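Beta-galactosidase (Trichoderma reesei, PDB 3OG2) probably hydrolyses terminal non-reducing beta-D-galactose residues in beta-D-galactosides, as a family 35 glycoside hydrolase. Local coordinates at residues L59-K64 against E350-D355. Residues are numbered along the deposited sequence; the frame is centred on the assembly and turned at random. Where two conformers were deposited one is given.
Sequences LDVFHK and EDRRID. With NAG (2-acetamido-2-deoxy-beta-D-glucopyranose), chain B.
Lys64 and Asp60, one turn apart on helix 58-66, meet Arg352 in the loop between strand 318-321 and helix 357-370. Helix 58-66 links the parallel strands 38-47 and 72-76 of the TIM barrel, and strand 318-321 belongs to the same barrel. The contact is buried and lies away from the galactose site. Arg352 can be followed outward from the backbone. Arg352 CB lies 3.7 Å from Lys64 NZ and is also near Asp60 OD2. CG passes Val61 CG1. Arg352 CD rests 3.9 Å from the same methyl, Val61 CG1. The chain then bends at chi3 (-50°), which turns NE to the carboxylate. Arg352 NE donates to Asp60 OD2 over 2.9 Å, within the guanidinium plane and on the anti side of the oxygen. NE alone makes this salt bridge; the carboxylate and guanidinium planes stand 70° apart. Further out, Arg352 NH2 donates to a water at 2.8 Å, and the same water gives a weak bond back to Asp60 OD2.

Lys64 reaches across with its chain extended beyond CG. Lys64 CD lies 3.9 Å from Ile354 CG2. Lys64 NZ donates to Asp60 OD2, on the syn side, at 2.9 Å. Lys64 NZ also gives Arg352 O a 2.8 Å bond, approaching from above the carbonyl plane. Were Lys64 an alanine, Arg352 O would probably lose this donor, Asp60 a positive partner, and Ile354 its aliphatic neighbour.

Asp60 OD1 has its own salt bridge to Arg591 of strand 589-596, in beta-galactosidase domain 3. That strand also touches Lys64 and Ile354, so the barrel meets that domain here. Lys64 and Arg352 share one oxygen, Asp60 OD2. With three cations around it, the buried carboxylate is likely to stay ionised.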
ATOM      1  N   LEU A  59      11.305  -5.240  -7.397  1.00  7.88           N
ATOM      2  CA  LEU A  59      12.517  -4.434  -7.341  1.00  7.69           C
ATOM      3  C   LEU A  59      12.227  -3.004  -7.746  1.00  7.66           C
ATOM      4  O   LEU A  59      12.861  -2.067  -7.240  1.00  8.74           O
ATOM      5  CB  LEU A  59      13.611  -5.021  -8.249  1.00  9.63           C
ATOM      6  CG  LEU A  59      14.977  -4.366  -8.129  1.00  9.78           C
ATOM      7  CD1 LEU A  59      15.597  -4.393  -6.723  1.00 12.85           C
ATOM      8  CD2 LEU A  59      15.931  -5.000  -9.151  1.00 13.51           C
ATOM      9  N   ASP A  60      11.302  -2.792  -8.678  1.00  7.79           N
ATOM     10  CA  ASP A  60      10.899  -1.412  -9.007  1.00  7.65           C
ATOM     11  C   ASP A  60      10.387  -0.699  -7.794  1.00  7.07           C
ATOM     12  O   ASP A  60      10.817   0.440  -7.495  1.00  8.42           O
ATOM     13  CB  ASP A  60       9.839  -1.470 -10.121  1.00  8.75           C
ATOM     14  CG  ASP A  60       9.437  -0.066 -10.527  1.00  9.37           C
ATOM     15  OD1 ASP A  60      10.333   0.781 -10.791  1.00 14.47           O
ATOM     16  OD2 ASP A  60       8.221   0.224 -10.618  1.00 12.96           O
ATOM     17  N   VAL A  61       9.470  -1.319  -7.059  1.00  7.41           N
ATOM     18  CA  VAL A  61       8.957  -0.589  -5.891  0.50  9.08           C
ATOM     19  C   VAL A  61      10.055  -0.488  -4.860  1.00  6.62           C
ATOM     20  O   VAL A  61      10.158   0.593  -4.202  1.00  7.97           O
ATOM     21  CB  VAL A  61       7.678  -1.310  -5.471  0.50 12.27           C
ATOM     22  CG1 VAL A  61       6.493  -0.862  -6.319  0.50 26.75           C
ATOM     23  CG2 VAL A  61       7.836  -2.803  -5.648  0.50 31.23           C
ATOM     24  N   PHE A  62      10.905  -1.465  -4.632  1.00  7.18           N
ATOM     25  CA  PHE A  62      11.978  -1.311  -3.642  0.50  7.30           C
ATOM     26  C   PHE A  62      12.951  -0.222  -4.040  1.00  7.58           C
ATOM     27  O   PHE A  62      13.434   0.505  -3.164  1.00  7.81           O
ATOM     28  CB  PHE A  62      12.739  -2.621  -3.440  0.50  7.36           C
ATOM     29  CG  PHE A  62      12.090  -3.670  -2.569  0.50  7.93           C
ATOM     30  CD1 PHE A  62      11.704  -4.886  -3.104  0.50  7.20           C
ATOM     31  CD2 PHE A  62      11.865  -3.485  -1.229  0.50  8.03           C
ATOM     32  CE1 PHE A  62      11.120  -5.866  -2.298  0.50  9.56           C
ATOM     33  CE2 PHE A  62      11.291  -4.445  -0.413  0.50  9.25           C
ATOM     34  CZ  PHE A  62      10.923  -5.662  -0.938  0.50  8.19           C
ATOM     35  N   HIS A  63      13.273  -0.062  -5.318  1.00  7.86           N
ATOM     36  CA  HIS A  63      14.140   1.026  -5.714  1.00  7.47           C
ATOM     37  C   HIS A  63      13.534   2.388  -5.351  1.00  6.47           C
ATOM     38  O   HIS A  63      14.202   3.319  -4.955  1.00  7.79           O
ATOM     39  CB  HIS A  63      14.283   1.041  -7.252  1.00 10.18           C
ATOM     40  CG  HIS A  63      15.242   0.102  -7.844  1.00 10.01           C
ATOM     41  ND1 HIS A  63      15.209  -0.283  -9.165  1.00 11.29           N
ATOM     42  CD2 HIS A  63      16.335  -0.448  -7.263  1.00 11.40           C
ATOM     43  CE1 HIS A  63      16.237  -1.082  -9.392  1.00 11.43           C
ATOM     44  NE2 HIS A  63      16.938  -1.208  -8.242  1.00 12.05           N
ATOM     45  N   LYS A  64      12.202   2.487  -5.548  1.00  6.83           N
ATOM     46  CA  LYS A  64      11.497   3.755  -5.292  1.00  6.92           C
ATOM     47  C   LYS A  64      11.451   4.008  -3.783  1.00  6.90           C
ATOM     48  O   LYS A  64      11.536   5.176  -3.359  1.00  8.25           O
ATOM     49  CB  LYS A  64      10.110   3.671  -5.920  1.00  6.98           C
ATOM     50  CG  LYS A  64      10.199   3.786  -7.435  1.00  7.59           C
ATOM     51  CD  LYS A  64       8.948   3.358  -8.187  1.00  7.58           C
ATOM     52  CE  LYS A  64       9.209   3.644  -9.680  1.00  8.71           C
ATOM     53  NZ  LYS A  64       8.157   3.115 -10.539  1.00  8.99           N
ATOM     54  N   GLU A 350      -0.690   3.464  -7.306  1.00  7.39           N
ATOM     55  CA  GLU A 350      -1.007   2.078  -7.663  1.00  7.85           C
ATOM     56  C   GLU A 350      -0.285   1.625  -8.901  1.00  7.75           C
ATOM     57  O   GLU A 350       0.082   0.465  -8.999  1.00  9.03           O
ATOM     58  CB  GLU A 350      -2.535   2.037  -7.868  1.00  8.52           C
ATOM     59  CG  GLU A 350      -3.047   0.671  -8.281  1.00  8.86           C
ATOM     60  CD  GLU A 350      -4.571   0.623  -8.273  1.00  9.10           C
ATOM     61  OE1 GLU A 350      -5.207   1.717  -8.230  1.00 10.29           O
ATOM     62  OE2 GLU A 350      -5.154  -0.490  -8.292  1.00 10.89           O
ATOM     63  N   ASP A 351      -0.099   2.554  -9.862  1.00  7.77           N
ATOM     64  CA  ASP A 351       0.634   2.238 -11.111  1.00  8.79           C
ATOM     65  C   ASP A 351       2.145   2.458 -10.950  1.00  8.55           C
ATOM     66  O   ASP A 351       2.869   2.394 -11.959  1.00 10.07           O
ATOM     67  CB  ASP A 351       0.018   3.011 -12.264  1.00 10.30           C
ATOM     68  CG  ASP A 351       0.237   4.501 -12.183  1.00 12.05           C
ATOM     69  OD1 ASP A 351       0.968   4.996 -11.296  1.00 11.12           O
ATOM     70  OD2 ASP A 351      -0.336   5.250 -13.034  1.00 13.94           O
ATOM     71  N   ARG A 352       2.619   2.688  -9.745  1.00  8.28           N
ATOM     72  CA  ARG A 352       4.020   2.772  -9.293  1.00  7.64           C
ATOM     73  C   ARG A 352       4.648   4.129  -9.643  1.00  6.81           C
ATOM     74  O   ARG A 352       5.862   4.302  -9.437  1.00  8.70           O
ATOM     75  CB  ARG A 352       4.910   1.573  -9.704  1.00  8.95           C
ATOM     76  CG  ARG A 352       4.182   0.243  -9.470  1.00  9.73           C
ATOM     77  CD  ARG A 352       5.020  -0.965  -9.894  1.00 11.09           C
ATOM     78  NE  ARG A 352       5.534  -0.770 -11.237  1.00 11.83           N
ATOM     79  CZ  ARG A 352       4.862  -0.846 -12.368  1.00 12.84           C
ATOM     80  NH1 ARG A 352       3.560  -1.175 -12.360  1.00 13.98           N
ATOM     81  NH2 ARG A 352       5.523  -0.601 -13.504  1.00 16.30           N
ATOM     82  N   ARG A 353       3.859   5.086 -10.112  1.00  7.28           N
ATOM     83  CA  ARG A 353       4.435   6.412 -10.401  1.00  8.00           C
ATOM     84  C   ARG A 353       4.723   7.147  -9.073  1.00  8.26           C
ATOM     85  O   ARG A 353       3.991   7.006  -8.094  1.00  7.77           O
ATOM     86  CB  ARG A 353       3.528   7.283 -11.269  1.00  9.23           C
ATOM     87  CG  ARG A 353       3.499   6.813 -12.723  1.00 11.67           C
ATOM     88  CD  ARG A 353       2.583   7.736 -13.521  1.00 15.83           C
ATOM     89  NE  ARG A 353       1.187   7.630 -13.161  1.00 16.32           N
ATOM     90  CZ  ARG A 353       0.292   8.598 -12.987  1.00 16.53           C
ATOM     91  NH1 ARG A 353       0.546   9.910 -13.109  1.00 20.53           N
ATOM     92  NH2 ARG A 353      -0.959   8.275 -12.670  1.00 18.10           N
ATOM     93  N   ILE A 354       5.801   7.946  -9.136  1.00  7.27           N
ATOM     94  CA  ILE A 354       6.279   8.706  -7.977  1.00  7.77           C
ATOM     95  C   ILE A 354       6.311  10.192  -8.298  1.00  8.88           C
ATOM     96  O   ILE A 354       7.228  10.945  -8.002  1.00 11.82           O
ATOM     97  CB  ILE A 354       7.666   8.198  -7.549  1.00  7.50           C
ATOM     98  CG1 ILE A 354       8.693   8.208  -8.704  1.00  9.44           C
ATOM     99  CG2 ILE A 354       7.495   6.812  -6.938  1.00  9.01           C
ATOM    100  CD1 ILE A 354      10.103   7.991  -8.221  1.00  9.42           C
ATOM    101  N   ASP A 355       5.206  10.648  -8.927  1.00  8.03           N
ATOM    102  CA  ASP A 355       5.059  12.048  -9.226  1.00  9.32           C
ATOM    103  C   ASP A 355       4.331  12.810  -8.138  1.00 10.47           C
ATOM    104  O   ASP A 355       4.402  14.051  -8.141  1.00 15.51           O
ATOM    105  CB  ASP A 355       4.272  12.189 -10.543  1.00 12.40           C
ATOM    106  CG  ASP A 355       2.866  11.656 -10.311  1.00 15.84           C
ATOM    107  OD1 ASP A 355       2.638  10.495 -10.008  1.00 12.09           O
ATOM    108  OD2 ASP A 355       1.840  12.423 -10.374  1.00 19.60           O
TER
HETATM  109  C1  NAG B   2       5.379  16.812  -9.687  1.00 10.12           C
HETATM  110  C2  NAG B   2       5.844  17.945  -8.782  1.00  9.46           C
HETATM  111  C3  NAG B   2       4.826  18.236  -7.701  1.00  8.90           C
HETATM  112  C4  NAG B   2       3.454  18.501  -8.345  1.00  9.80           C
HETATM  113  C5  NAG B   2       3.089  17.300  -9.243  1.00  9.67           C
HETATM  114  C6  NAG B   2       1.807  17.516 -10.031  1.00 11.58           C
HETATM  115  C7  NAG B   2       8.299  17.914  -8.598  1.00 10.63           C
HETATM  116  C8  NAG B   2       9.486  17.205  -8.012  1.00 11.86           C
HETATM  117  N2  NAG B   2       7.111  17.529  -8.145  1.00 10.18           N
HETATM  118  O3  NAG B   2       5.233  19.309  -6.908  1.00 10.77           O
HETATM  119  O4  NAG B   2       2.497  18.586  -7.285  1.00  9.72           O
HETATM  120  O5  NAG B   2       4.127  17.179 -10.234  1.00 10.03           O
HETATM  121  O6  NAG B   2       1.838  18.741 -10.742  1.00 15.42           O
HETATM  122  O7  NAG B   2       8.422  18.699  -9.548  1.00 13.23           O
HETATM  123  O   HOH W   1       8.157   0.321 -13.593  1.00 15.35           O